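Local coordinates for protein ORF 37 (Human herpesvirus 8 type M, PDB 3FHD) that cuts double-stranded and single-stranded DNA as a metal-dependent endonuclease and exonuclease, helping to process branched viral DNA into unit-length genomes, at residues A[262-268]-A[422-428]; A[356-360]-A[463-467]. All coordinates share one frame; numbering follows the deposited sequence.

Interaction 1 (A[262-268]-A[422-428]); sequences CKVYEIK and PKYYIAT. With MG (magnesium ion), chain E.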
loop_
_atom_site.group_PDB
_atom_site.type_symbol
_atom_site.label_atom_id
_atom_site.label_comp_id
_atom_site.label_asym_id
_atom_site.label_seq_id
_atom_site.Cartn_x
_atom_site.Cartn_y
_atom_site.Cartn_z
ATOM N N CYS A 262 11.520 -4.005 11.733
ATOM C CA CYS A 262 11.408 -4.433 10.331
ATOM C C CYS A 262 11.701 -3.238 9.405
ATOM O O CYS A 262 11.743 -2.091 9.858
ATOM C CB CYS A 262 10.023 -5.017 10.066
ATOM S SG CYS A 262 8.717 -3.867 10.349
ATOM N N LYS A 263 11.953 -3.512 8.126
ATOM C CA LYS A 263 12.193 -2.457 7.149
ATOM C C LYS A 263 11.091 -2.564 6.104
ATOM O O LYS A 263 10.905 -3.613 5.507
ATOM C CB LYS A 263 13.562 -2.594 6.496
ATOM C CG LYS A 263 14.762 -2.313 7.435
ATOM C CD LYS A 263 16.089 -2.397 6.671
ATOM C CE LYS A 263 17.294 -1.968 7.521
ATOM N NZ LYS A 263 17.127 -0.568 8.031
ATOM N N VAL A 264 10.339 -1.499 5.922
ATOM C CA VAL A 264 9.175 -1.567 5.012
ATOM C C VAL A 264 9.463 -0.768 3.729
ATOM O O VAL A 264 9.845 0.408 3.805
ATOM C CB VAL A 264 7.849 -1.126 5.738
ATOM C CG1 VAL A 264 6.664 -1.128 4.765
ATOM C CG2 VAL A 264 7.588 -2.035 6.971
ATOM N N TYR A 265 9.231 -1.372 2.547
ATOM C CA TYR A 265 9.485 -0.684 1.264
ATOM C C TYR A 265 8.240 -0.545 0.361
ATOM O O TYR A 265 7.518 -1.530 0.133
ATOM C CB TYR A 265 10.578 -1.399 0.434
ATOM C CG TYR A 265 11.945 -1.574 1.073
ATOM C CD1 TYR A 265 13.059 -0.895 0.579
ATOM C CD2 TYR A 265 12.136 -2.470 2.140
ATOM C CE1 TYR A 265 14.328 -1.082 1.163
ATOM C CE2 TYR A 265 13.387 -2.673 2.708
ATOM C CZ TYR A 265 14.476 -1.976 2.222
ATOM O OH TYR A 265 15.709 -2.157 2.801
ATOM N N GLU A 266 7.966 0.682 -0.079
ATOM C CA GLU A 266 6.996 0.953 -1.119
ATOM C C GLU A 266 7.763 1.017 -2.471
ATOM O O GLU A 266 8.668 1.808 -2.615
ATOM C CB GLU A 266 6.269 2.263 -0.821
ATOM C CG GLU A 266 5.332 2.762 -1.912
ATOM C CD GLU A 266 4.275 1.737 -2.367
ATOM O OE1 GLU A 266 3.648 1.002 -1.543
ATOM O OE2 GLU A 266 4.029 1.710 -3.582
ATOM N N ILE A 267 7.368 0.190 -3.432
ATOM C CA ILE A 267 8.114 0.054 -4.697
ATOM C C ILE A 267 7.458 0.905 -5.793
ATOM O O ILE A 267 6.249 0.872 -5.931
ATOM C CB ILE A 267 8.210 -1.442 -5.107
ATOM C CG1 ILE A 267 9.162 -2.182 -4.170
ATOM C CG2 ILE A 267 8.637 -1.617 -6.613
ATOM C CD1 ILE A 267 8.956 -3.661 -4.132
ATOM N N LYS A 268 8.245 1.707 -6.530
ATOM C CA LYS A 268 7.733 2.479 -7.694
ATOM C C LYS A 268 8.650 2.209 -8.898
ATOM O O LYS A 268 9.830 1.961 -8.708
ATOM C CB LYS A 268 7.758 3.998 -7.417
ATOM C CG LYS A 268 6.954 4.437 -6.189
ATOM C CD LYS A 268 5.469 4.130 -6.428
ATOM C CE LYS A 268 4.658 4.440 -5.176
ATOM N NZ LYS A 268 3.276 3.927 -5.292
ATOM N N PRO A 422 9.955 0.588 13.321
ATOM C CA PRO A 422 10.320 0.202 11.954
ATOM C C PRO A 422 10.869 1.388 11.145
ATOM O O PRO A 422 10.686 2.545 11.538
ATOM C CB PRO A 422 9.003 -0.302 11.376
ATOM C CG PRO A 422 8.189 -0.700 12.612
ATOM C CD PRO A 422 8.534 0.367 13.606
ATOM N N LYS A 423 11.600 1.081 10.072
ATOM C CA LYS A 423 12.072 2.078 9.116
ATOM C C LYS A 423 11.388 1.884 7.754
ATOM O O LYS A 423 11.107 0.746 7.365
ATOM C CB LYS A 423 13.606 2.009 8.978
ATOM C CG LYS A 423 14.348 2.168 10.281
ATOM C CD LYS A 423 14.428 3.620 10.735
ATOM C CE LYS A 423 15.208 3.765 12.049
ATOM N NZ LYS A 423 14.500 3.171 13.265
ATOM N N TYR A 424 11.121 3.001 7.071
ATOM C CA TYR A 424 10.325 3.061 5.812
ATOM C C TYR A 424 11.154 3.614 4.671
ATOM O O TYR A 424 12.029 4.483 4.874
ATOM C CB TYR A 424 9.038 3.887 6.001
ATOM C CG TYR A 424 8.235 3.345 7.149
ATOM C CD1 TYR A 424 7.380 2.235 6.971
ATOM C CD2 TYR A 424 8.411 3.875 8.443
ATOM C CE1 TYR A 424 6.699 1.700 8.073
ATOM C CE2 TYR A 424 7.721 3.350 9.540
ATOM C CZ TYR A 424 6.888 2.264 9.355
ATOM O OH TYR A 424 6.215 1.772 10.460
ATOM N N TYR A 425 10.896 3.100 3.473
ATOM C CA TYR A 425 11.660 3.471 2.273
ATOM C C TYR A 425 10.774 3.472 1.044
ATOM O O TYR A 425 9.775 2.732 0.964
ATOM C CB TYR A 425 12.790 2.467 2.014
ATOM C CG TYR A 425 13.714 2.231 3.202
ATOM C CD1 TYR A 425 14.848 3.023 3.409
ATOM C CD2 TYR A 425 13.433 1.225 4.111
ATOM C CE1 TYR A 425 15.696 2.795 4.522
ATOM C CE2 TYR A 425 14.241 0.983 5.200
ATOM C CZ TYR A 425 15.374 1.764 5.410
ATOM O OH TYR A 425 16.145 1.485 6.516
ATOM N N ILE A 426 11.142 4.315 0.078
ATOM C CA ILE A 426 10.636 4.161 -1.269
ATOM C C ILE A 426 11.769 3.563 -2.094
ATOM O O ILE A 426 12.884 4.099 -2.114
ATOM C CB ILE A 426 10.166 5.479 -1.868
ATOM C CG1 ILE A 426 8.942 6.005 -1.096
ATOM C CG2 ILE A 426 9.839 5.314 -3.370
ATOM C CD1 ILE A 426 8.722 7.532 -1.270
ATOM N N ALA A 427 11.463 2.437 -2.752
ATOM C CA ALA A 427 12.408 1.750 -3.635
ATOM C C ALA A 427 12.004 2.006 -5.092
ATOM O O ALA A 427 10.990 1.508 -5.542
ATOM C CB ALA A 427 12.406 0.278 -3.354
ATOM N N THR A 428 12.843 2.744 -5.818
ATOM C CA THR A 428 12.543 3.175 -7.170
ATOM C C THR A 428 13.398 2.376 -8.136
ATOM O O THR A 428 14.624 2.423 -8.032
ATOM C CB THR A 428 12.876 4.675 -7.348
ATOM O OG1 THR A 428 12.010 5.475 -6.526
ATOM C CG2 THR A 428 12.664 5.097 -8.782
HETATM MG MG MG E . 4.095 0.078 -5.312
#

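Interaction 2 (A[356-360]-A[463-467]); sequences HNSTT and PVYFP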
loop_
_atom_site.group_PDB
_atom_site.type_symbol
_atom_site.label_atom_id
_atom_site.label_comp_id
_atom_site.label_asym_id
_atom_site.label_seq_id
_atom_site.Cartn_x
_atom_site.Cartn_y
_atom_site.Cartn_z
ATOM N N HIS A 356 12.606 16.722 9.197
ATOM C CA HIS A 356 12.856 15.317 9.505
ATOM C C HIS A 356 13.197 14.450 8.296
ATOM O O HIS A 356 13.437 13.240 8.454
ATOM C CB HIS A 356 11.648 14.745 10.252
ATOM C CG HIS A 356 11.589 15.218 11.668
ATOM N ND1 HIS A 356 11.050 16.437 12.017
ATOM C CD2 HIS A 356 12.096 14.687 12.803
ATOM C CE1 HIS A 356 11.185 16.617 13.321
ATOM N NE2 HIS A 356 11.826 15.574 13.819
ATOM N N ASN A 357 13.212 15.067 7.110
ATOM C CA ASN A 357 13.526 14.357 5.866
ATOM C C ASN A 357 14.572 15.099 5.034
ATOM O O ASN A 357 14.398 15.314 3.832
ATOM C CB ASN A 357 12.268 14.085 5.035
ATOM C CG ASN A 357 11.385 13.023 5.652
ATOM O OD1 ASN A 357 11.669 11.819 5.551
ATOM N ND2 ASN A 357 10.324 13.461 6.323
ATOM N N SER A 358 15.659 15.490 5.685
ATOM C CA SER A 358 16.717 16.202 4.983
ATOM C C SER A 358 18.121 15.871 5.499
ATOM O O SER A 358 19.036 16.656 5.302
ATOM C CB SER A 358 16.440 17.715 4.979
ATOM O OG SER A 358 16.166 18.179 6.292
ATOM N N THR A 359 18.280 14.689 6.111
ATOM C CA THR A 359 19.567 14.219 6.684
ATOM C C THR A 359 20.091 12.885 6.109
ATOM O O THR A 359 21.201 12.842 5.564
ATOM C CB THR A 359 19.485 14.104 8.233
ATOM O OG1 THR A 359 19.073 15.358 8.785
ATOM C CG2 THR A 359 20.852 13.722 8.851
ATOM N N THR A 360 19.311 11.804 6.256
ATOM C CA THR A 360 19.709 10.474 5.760
ATOM C C THR A 360 19.589 10.421 4.246
ATOM O O THR A 360 18.488 10.578 3.695
ATOM C CB THR A 360 18.831 9.334 6.339
ATOM O OG1 THR A 360 18.533 9.600 7.714
ATOM C CG2 THR A 360 19.529 7.969 6.206
ATOM N N PRO A 463 14.988 6.774 2.254
ATOM C CA PRO A 463 14.316 6.739 3.567
ATOM C C PRO A 463 13.156 7.749 3.672
ATOM O O PRO A 463 13.160 8.793 2.986
ATOM C CB PRO A 463 15.443 7.094 4.563
ATOM C CG PRO A 463 16.461 7.764 3.783
ATOM C CD PRO A 463 16.392 7.210 2.378
ATOM N N VAL A 464 12.157 7.423 4.493
ATOM C CA VAL A 464 11.036 8.326 4.766
ATOM C C VAL A 464 10.778 8.305 6.289
ATOM O O VAL A 464 10.605 7.249 6.866
ATOM C CB VAL A 464 9.706 7.911 4.034
ATOM C CG1 VAL A 464 8.675 9.064 4.130
ATOM C CG2 VAL A 464 9.937 7.566 2.534
ATOM N N TYR A 465 10.785 9.483 6.911
ATOM C CA TYR A 465 10.514 9.640 8.349
ATOM C C TYR A 465 9.222 10.431 8.564
ATOM O O TYR A 465 8.900 11.296 7.747
ATOM C CB TYR A 465 11.697 10.320 9.049
ATOM C CG TYR A 465 13.033 9.615 8.836
ATOM C CD1 TYR A 465 13.440 8.574 9.668
ATOM C CD2 TYR A 465 13.878 9.988 7.793
ATOM C CE1 TYR A 465 14.679 7.927 9.461
ATOM C CE2 TYR A 465 15.091 9.347 7.569
ATOM C CZ TYR A 465 15.490 8.318 8.409
ATOM O OH TYR A 465 16.716 7.696 8.196
ATOM N N PHE A 466 8.493 10.132 9.654
ATOM C CA PHE A 466 7.168 10.736 9.929
ATOM C C PHE A 466 7.059 11.322 11.348
ATOM O O PHE A 466 6.891 10.567 12.331
ATOM C CB PHE A 466 6.015 9.742 9.688
ATOM C CG PHE A 466 6.053 9.083 8.344
ATOM C CD1 PHE A 466 5.665 9.781 7.209
ATOM C CD2 PHE A 466 6.508 7.767 8.219
ATOM C CE1 PHE A 466 5.744 9.164 5.955
ATOM C CE2 PHE A 466 6.575 7.146 6.987
ATOM C CZ PHE A 466 6.215 7.851 5.853
ATOM N N PRO A 467 7.123 12.670 11.464
ATOM C CA PRO A 467 6.941 13.312 12.774
ATOM C C PRO A 467 5.562 12.949 13.336
ATOM O O PRO A 467 4.608 12.798 12.569
ATOM C CB PRO A 467 7.033 14.814 12.462
ATOM C CG PRO A 467 7.652 14.910 11.092
ATOM C CD PRO A 467 7.271 13.653 10.373
HETATM O O HOH W 1 14.629 11.240 4.805
#

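Interaction 1 (A[262-268]-A[422-428])
Tyr425 lays its ring beside that of Tyr265 on the neighbouring strand, the two pointing the same way in an offset stack with centroids 4.8 Å apart and planes at 23°. Atom CD2 of Tyr425 sits over one face of the Tyr265 ring, toward its rim, while the Tyr265 hydroxyl bonds to His218. At the other end of Tyr425 the hydroxyl OH accepts a hydrogen bond of 2.7 Å from Lys263 NZ. The lysine crosses the tyrosine at a slant, with CB at the ring edge, and stays extended until a bend at its last torsion (chi4 -58°) turns the ammonium onto that oxygen. Lysine suits this partly exposed margin, its methylenes passing the ring edge and its ammonium meeting the hydroxyl. Next along this face, Ala427 CB lies 4.2 Å from both Tyr265 CD1 and Ile267 CG1.

The strands 262-268 and 423-428 are parallel neighbours in the central sheet of a PD-(D/E)XK nuclease, joined by regularly alternating backbone bonds such as Val264 N to Lys423 O at 2.8 Å. On the opposite face, Val264 packs its branched CB 3.6 Å from Tyr424 CD1, while the Tyr424 hydroxyl reaches Glu407. Further along, Glu266 OE2 and Ile267 O bind magnesium together with Asp243. Lys268 NZ forms a 2.9 Å salt bridge to Glu266 OE2 from above the carboxylate plane and also bonds to Gln398 OE1; Glu266-Ile267-Lys268 fits the superfamily's (D/E)XK signature.

Interaction 2 (A[356-360]-A[463-467])
The ring of Tyr465 has Asn357 OD1 near its plane at one edge, 3.6 Å from CD2, and a water also lies in the ring plane at the edge. His356 O comes in obliquely, 3.3 Å from the same Tyr465 CD2. The imidazole of His356 is likewise met at a slant, by Pro467 CG at 3.8 Å from ND1, as the two side chains slide past each other in opposite directions; ND1 itself bonds to Glu352 O.

The amide of Asn357 holds the backbone of Tyr465 at two points. Tyr465 N gives a nearly straight bond of 2.8 Å to Asn357 OD1, arriving in the carbonyl plane on a lone pair. Asn357 ND2 in turn donates to Tyr465 O at 3.0 Å; the acceptor lies almost in the amide plane, although the nitrogen is tilted from the plane of the backbone carbonyl. Asparagine suits this place because one short, flat group offers both an acceptor and a donor to the same residue. ND2 also reaches Cys353 O of helix 348-355, and OD1 receives the water.

At the far end of the ring, Thr360 and Tyr465 cross at about a right angle, and their hydroxyls OG1 and OH share a 2.7 Å hydrogen bond. The OG1 branch stands beside the threonine's own backbone N (chi1 -39°), which sends it toward the tyrosine, while Thr360 CB packs 3.8 Å from Pro463 CG. Thus the loop between helix 348-355 and strand 362-367 is fastened where strand 455-464 leads on to helix 468-489. The Asn357 amide pairs with Tyr465 N and O much as a neighbouring backbone would; exchanging OD1 and ND2 would set donor against donor and acceptor against acceptor, which fixes its orientation.

Overall arrangement
Interaction 1 joins two strands of the mixed sheet, in which strand 423-432 sits between 262-269 and 455-464; interaction 2, its centre 13 Å away, reaches that sheet through 463-467. Along the chain their segments alternate: 262-268, 356-360, 422-428, 463-467. They touch directly: Tyr424 O and Val464 N are 3.0 Å apart in a probable hydrogen bond, and Tyr424 CD2 packs 4.0 Å from Phe466 CE2. Helix 394-412 covers side chains of both. Interaction 1 carries magnesium ligands about 11 Å from the centre of the chain, against about 19 Å for interaction 2. The shared sheet thus connects the nuclease site to the loop before strand 362-367.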